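Local atomic coordinates of Ras-associated and pleckstrin homology domains-containing protein 1 (Homo sapiens, PDB entry 4GN1), a protein that mediates localized membrane signals, is implicated in regulating lamellipodial dynamics, and targets EVL and VASP to the leading edge of the cell. Residues 193-198 with 211-216. Sequence-based numbering, arbitrary orientation.
Sequences NKYKAP and QKKSQY
Lys213 reaches across from its loop to meet Tyr195 and Lys194, and with the backbones 12.3 Å apart at their nearest CA atoms, those of Tyr195 and Lys213, long side chains alone close the gap. Tyr195 suits this place because its rigid ring can be buried while the phenol oxygen stands at the far end. Its OH lies 3.6 Å from Lys213 CE and 3.7 Å from Lys213 NZ, so the lysine's end packs against the hydroxyl and not a ring face, in van der Waals contact without a hydrogen bond. Lys213 gets there by bending twice: chi2 is -87°, CD and CE continue straight, and a second turn at chi4 (-74°) swings the amine aside. Lys194 runs alongside the tyrosine. CG anti to the backbone N (chi1 173°) sets CG 3.8 Å above one ring face, toward the rim; the chain then runs extended to CE and bends at its last torsion. Lysine suits both positions, its flexible aliphatic chain spanning the gap while the amine stays near solvent. The two lysines approach tip to tip, with Lys194 NZ 4.3 Å from Lys213 NZ. Such a pair of like charges probably costs some energy and may lower the proton affinity of either amine. Elsewhere on the Tyr195 ring, Tyr191 packs edge-to-face and Tyr219 meets it obliquely. Just after helix 191-194, Lys196 NZ donates to Asn193 O at 2.8 Å, in the carbonyl plane on a lone pair, while Trp148 NE1 binds the carbonyl oxygen of Tyr195. The result is a sparse contact between two successive inter-strand connections of the PH domain's beta fold: the helix-containing one joining strands 184-188 and 202-206, and the loop from 202-206 to 218-221.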
ATOM      1  N   ASN A 193       6.625  16.438 -10.416  1.00 39.29           N
ATOM      2  CA  ASN A 193       5.975  17.555 -11.072  1.00 40.69           C
ATOM      3  C   ASN A 193       4.783  18.170 -10.306  1.00 40.29           C
ATOM      4  O   ASN A 193       4.767  19.375 -10.049  1.00 41.81           O
ATOM      5  CB  ASN A 193       5.541  17.126 -12.467  1.00 40.74           C
ATOM      6  CG  ASN A 193       6.710  16.820 -13.375  1.00 42.19           C
ATOM      7  OD1 ASN A 193       7.668  17.582 -13.461  1.00 43.93           O
ATOM      8  ND2 ASN A 193       6.625  15.706 -14.082  1.00 42.04           N
ATOM      9  N   LYS A 194       3.802  17.344  -9.946  1.00 38.45           N
ATOM     10  CA  LYS A 194       2.558  17.815  -9.329  1.00 38.58           C
ATOM     11  C   LYS A 194       2.733  18.476  -7.952  1.00 39.23           C
ATOM     12  O   LYS A 194       2.022  19.433  -7.643  1.00 41.38           O
ATOM     13  CB  LYS A 194       1.483  16.697  -9.291  1.00 37.60           C
ATOM     14  CG  LYS A 194       0.213  17.056  -8.517  1.00 37.30           C
ATOM     15  CD  LYS A 194      -0.995  16.222  -8.906  1.00 35.99           C
ATOM     16  CE  LYS A 194      -2.293  16.964  -8.591  1.00 36.46           C
ATOM     17  NZ  LYS A 194      -2.331  18.361  -9.131  1.00 38.80           N
ATOM     18  N   TYR A 195       3.670  17.991  -7.140  1.00 38.37           N
ATOM     19  CA  TYR A 195       3.900  18.565  -5.812  1.00 39.03           C
ATOM     20  C   TYR A 195       5.326  19.045  -5.576  1.00 40.14           C
ATOM     21  O   TYR A 195       5.705  19.386  -4.450  1.00 40.92           O
ATOM     22  CB  TYR A 195       3.465  17.584  -4.708  1.00 38.41           C
ATOM     23  CG  TYR A 195       1.962  17.404  -4.621  1.00 38.10           C
ATOM     24  CD1 TYR A 195       1.134  18.465  -4.231  1.00 39.32           C
ATOM     25  CD2 TYR A 195       1.360  16.183  -4.948  1.00 36.46           C
ATOM     26  CE1 TYR A 195      -0.246  18.312  -4.160  1.00 39.23           C
ATOM     27  CE2 TYR A 195      -0.027  16.015  -4.882  1.00 36.11           C
ATOM     28  CZ  TYR A 195      -0.824  17.081  -4.483  1.00 37.61           C
ATOM     29  OH  TYR A 195      -2.193  16.944  -4.412  1.00 37.91           O
ATOM     30  N   LYS A 196       6.117  19.071  -6.640  1.00 40.90           N
ATOM     31  CA  LYS A 196       7.539  19.481  -6.590  1.00 42.36           C
ATOM     32  C   LYS A 196       8.343  18.656  -5.576  1.00 41.35           C
ATOM     33  O   LYS A 196       9.228  19.163  -4.893  1.00 42.38           O
ATOM     34  CB  LYS A 196       7.687  21.004  -6.387  1.00 44.70           C
ATOM     35  CG  LYS A 196       6.967  21.848  -7.438  1.00 45.98           C
ATOM     36  CD  LYS A 196       7.044  21.207  -8.823  1.00 46.18           C
ATOM     37  CE  LYS A 196       6.683  22.154  -9.962  1.00 48.45           C
ATOM     38  NZ  LYS A 196       6.390  21.385 -11.208  1.00 47.30           N
ATOM     39  N   ALA A 197       7.991  17.374  -5.503  1.00 39.67           N
ATOM     40  CA  ALA A 197       8.683  16.374  -4.700  1.00 39.03           C
ATOM     41  C   ALA A 197      10.161  16.293  -5.072  1.00 40.57           C
ATOM     42  O   ALA A 197      10.519  16.421  -6.254  1.00 41.19           O
ATOM     43  CB  ALA A 197       8.022  15.023  -4.889  1.00 36.42           C
ATOM     44  N   PRO A 198      11.026  16.093  -4.068  1.00 41.39           N
ATOM     45  CA  PRO A 198      12.466  15.912  -4.302  1.00 43.40           C
ATOM     46  C   PRO A 198      12.822  14.655  -5.094  1.00 42.56           C
ATOM     47  O   PRO A 198      13.869  14.629  -5.727  1.00 44.79           O
ATOM     48  CB  PRO A 198      13.060  15.853  -2.887  1.00 43.85           C
ATOM     49  CG  PRO A 198      11.905  15.537  -2.006  1.00 42.07           C
ATOM     50  CD  PRO A 198      10.715  16.180  -2.637  1.00 41.46           C
ATOM     51  N   GLN A 211     -11.523  12.180  -0.723  1.00 27.36           N
ATOM     52  CA  GLN A 211     -11.486  11.957  -2.163  1.00 27.37           C
ATOM     53  C   GLN A 211     -11.001  13.179  -2.935  1.00 29.07           C
ATOM     54  O   GLN A 211     -10.861  13.115  -4.148  1.00 29.50           O
ATOM     55  CB  GLN A 211     -12.870  11.520  -2.669  1.00 26.45           C
ATOM     56  CG  GLN A 211     -13.292  10.129  -2.211  1.00 25.58           C
ATOM     57  CD  GLN A 211     -12.449   9.034  -2.847  1.00 25.07           C
ATOM     58  OE1 GLN A 211     -12.258   9.013  -4.073  1.00 24.07           O
ATOM     59  NE2 GLN A 211     -11.909   8.137  -2.013  1.00 24.04           N
ATOM     60  N   LYS A 212     -10.754  14.281  -2.236  1.00 30.97           N
ATOM     61  CA  LYS A 212     -10.228  15.503  -2.851  1.00 33.51           C
ATOM     62  C   LYS A 212      -9.221  16.165  -1.911  1.00 34.39           C
ATOM     63  O   LYS A 212      -8.845  15.571  -0.895  1.00 33.56           O
ATOM     64  CB  LYS A 212     -11.358  16.478  -3.240  1.00 36.01           C
ATOM     65  CG  LYS A 212     -12.308  16.817  -2.112  1.00 37.42           C
ATOM     66  CD  LYS A 212     -13.256  17.953  -2.462  1.00 41.17           C
ATOM     67  CE  LYS A 212     -14.053  18.370  -1.222  1.00 43.10           C
ATOM     68  NZ  LYS A 212     -14.441  19.813  -1.224  1.00 47.23           N
ATOM     69  N   LYS A 213      -8.790  17.383  -2.254  1.00 36.28           N
ATOM     70  CA  LYS A 213      -7.673  18.033  -1.563  1.00 37.29           C
ATOM     71  C   LYS A 213      -8.004  18.197  -0.093  1.00 36.52           C
ATOM     72  O   LYS A 213      -9.081  18.684   0.269  1.00 37.55           O
ATOM     73  CB  LYS A 213      -7.317  19.398  -2.178  1.00 41.32           C
ATOM     74  CG  LYS A 213      -6.839  19.369  -3.630  1.00 45.01           C
ATOM     75  CD  LYS A 213      -5.331  19.131  -3.777  1.00 47.15           C
ATOM     76  CE  LYS A 213      -4.888  19.203  -5.237  1.00 48.42           C
ATOM     77  NZ  LYS A 213      -5.300  18.009  -6.038  1.00 49.00           N
ATOM     78  N   SER A 214      -7.084  17.773   0.755  1.00 33.93           N
ATOM     79  CA  SER A 214      -7.290  17.881   2.180  1.00 33.83           C
ATOM     80  C   SER A 214      -5.937  17.960   2.857  1.00 33.79           C
ATOM     81  O   SER A 214      -4.974  17.286   2.441  1.00 32.72           O
ATOM     82  CB  SER A 214      -8.134  16.697   2.722  1.00 32.10           C
ATOM     83  OG  SER A 214      -8.495  16.880   4.085  1.00 31.94           O
ATOM     84  N   GLN A 215      -5.887  18.803   3.884  1.00 34.73           N
ATOM     85  CA  GLN A 215      -4.722  18.974   4.750  1.00 36.27           C
ATOM     86  C   GLN A 215      -4.401  17.716   5.596  1.00 34.65           C
ATOM     87  O   GLN A 215      -3.289  17.598   6.123  1.00 35.32           O
ATOM     88  CB  GLN A 215      -4.920  20.214   5.660  1.00 38.74           C
ATOM     89  CG  GLN A 215      -6.141  20.107   6.586  1.00 39.44           C
ATOM     90  CD  GLN A 215      -6.465  21.354   7.412  1.00 41.71           C
ATOM     91  OE1 GLN A 215      -7.530  21.432   8.008  1.00 41.77           O
ATOM     92  NE2 GLN A 215      -5.556  22.317   7.452  1.00 44.74           N
ATOM     93  N   TYR A 216      -5.375  16.804   5.717  1.00 32.83           N
ATOM     94  CA  TYR A 216      -5.258  15.557   6.500  1.00 31.75           C
ATOM     95  C   TYR A 216      -4.668  14.404   5.682  1.00 31.04           C
ATOM     96  O   TYR A 216      -4.493  13.285   6.170  1.00 31.54           O
ATOM     97  CB  TYR A 216      -6.616  15.144   7.078  1.00 30.17           C
ATOM     98  CG  TYR A 216      -7.342  16.244   7.802  1.00 31.27           C
ATOM     99  CD1 TYR A 216      -8.616  16.632   7.413  1.00 31.10           C
ATOM    100  CD2 TYR A 216      -6.749  16.910   8.874  1.00 32.77           C
ATOM    101  CE1 TYR A 216      -9.298  17.643   8.067  1.00 32.59           C
ATOM    102  CE2 TYR A 216      -7.421  17.925   9.533  1.00 34.59           C
ATOM    103  CZ  TYR A 216      -8.698  18.286   9.120  1.00 34.69           C
ATOM    104  OH  TYR A 216      -9.366  19.307   9.767  1.00 37.17           O
TER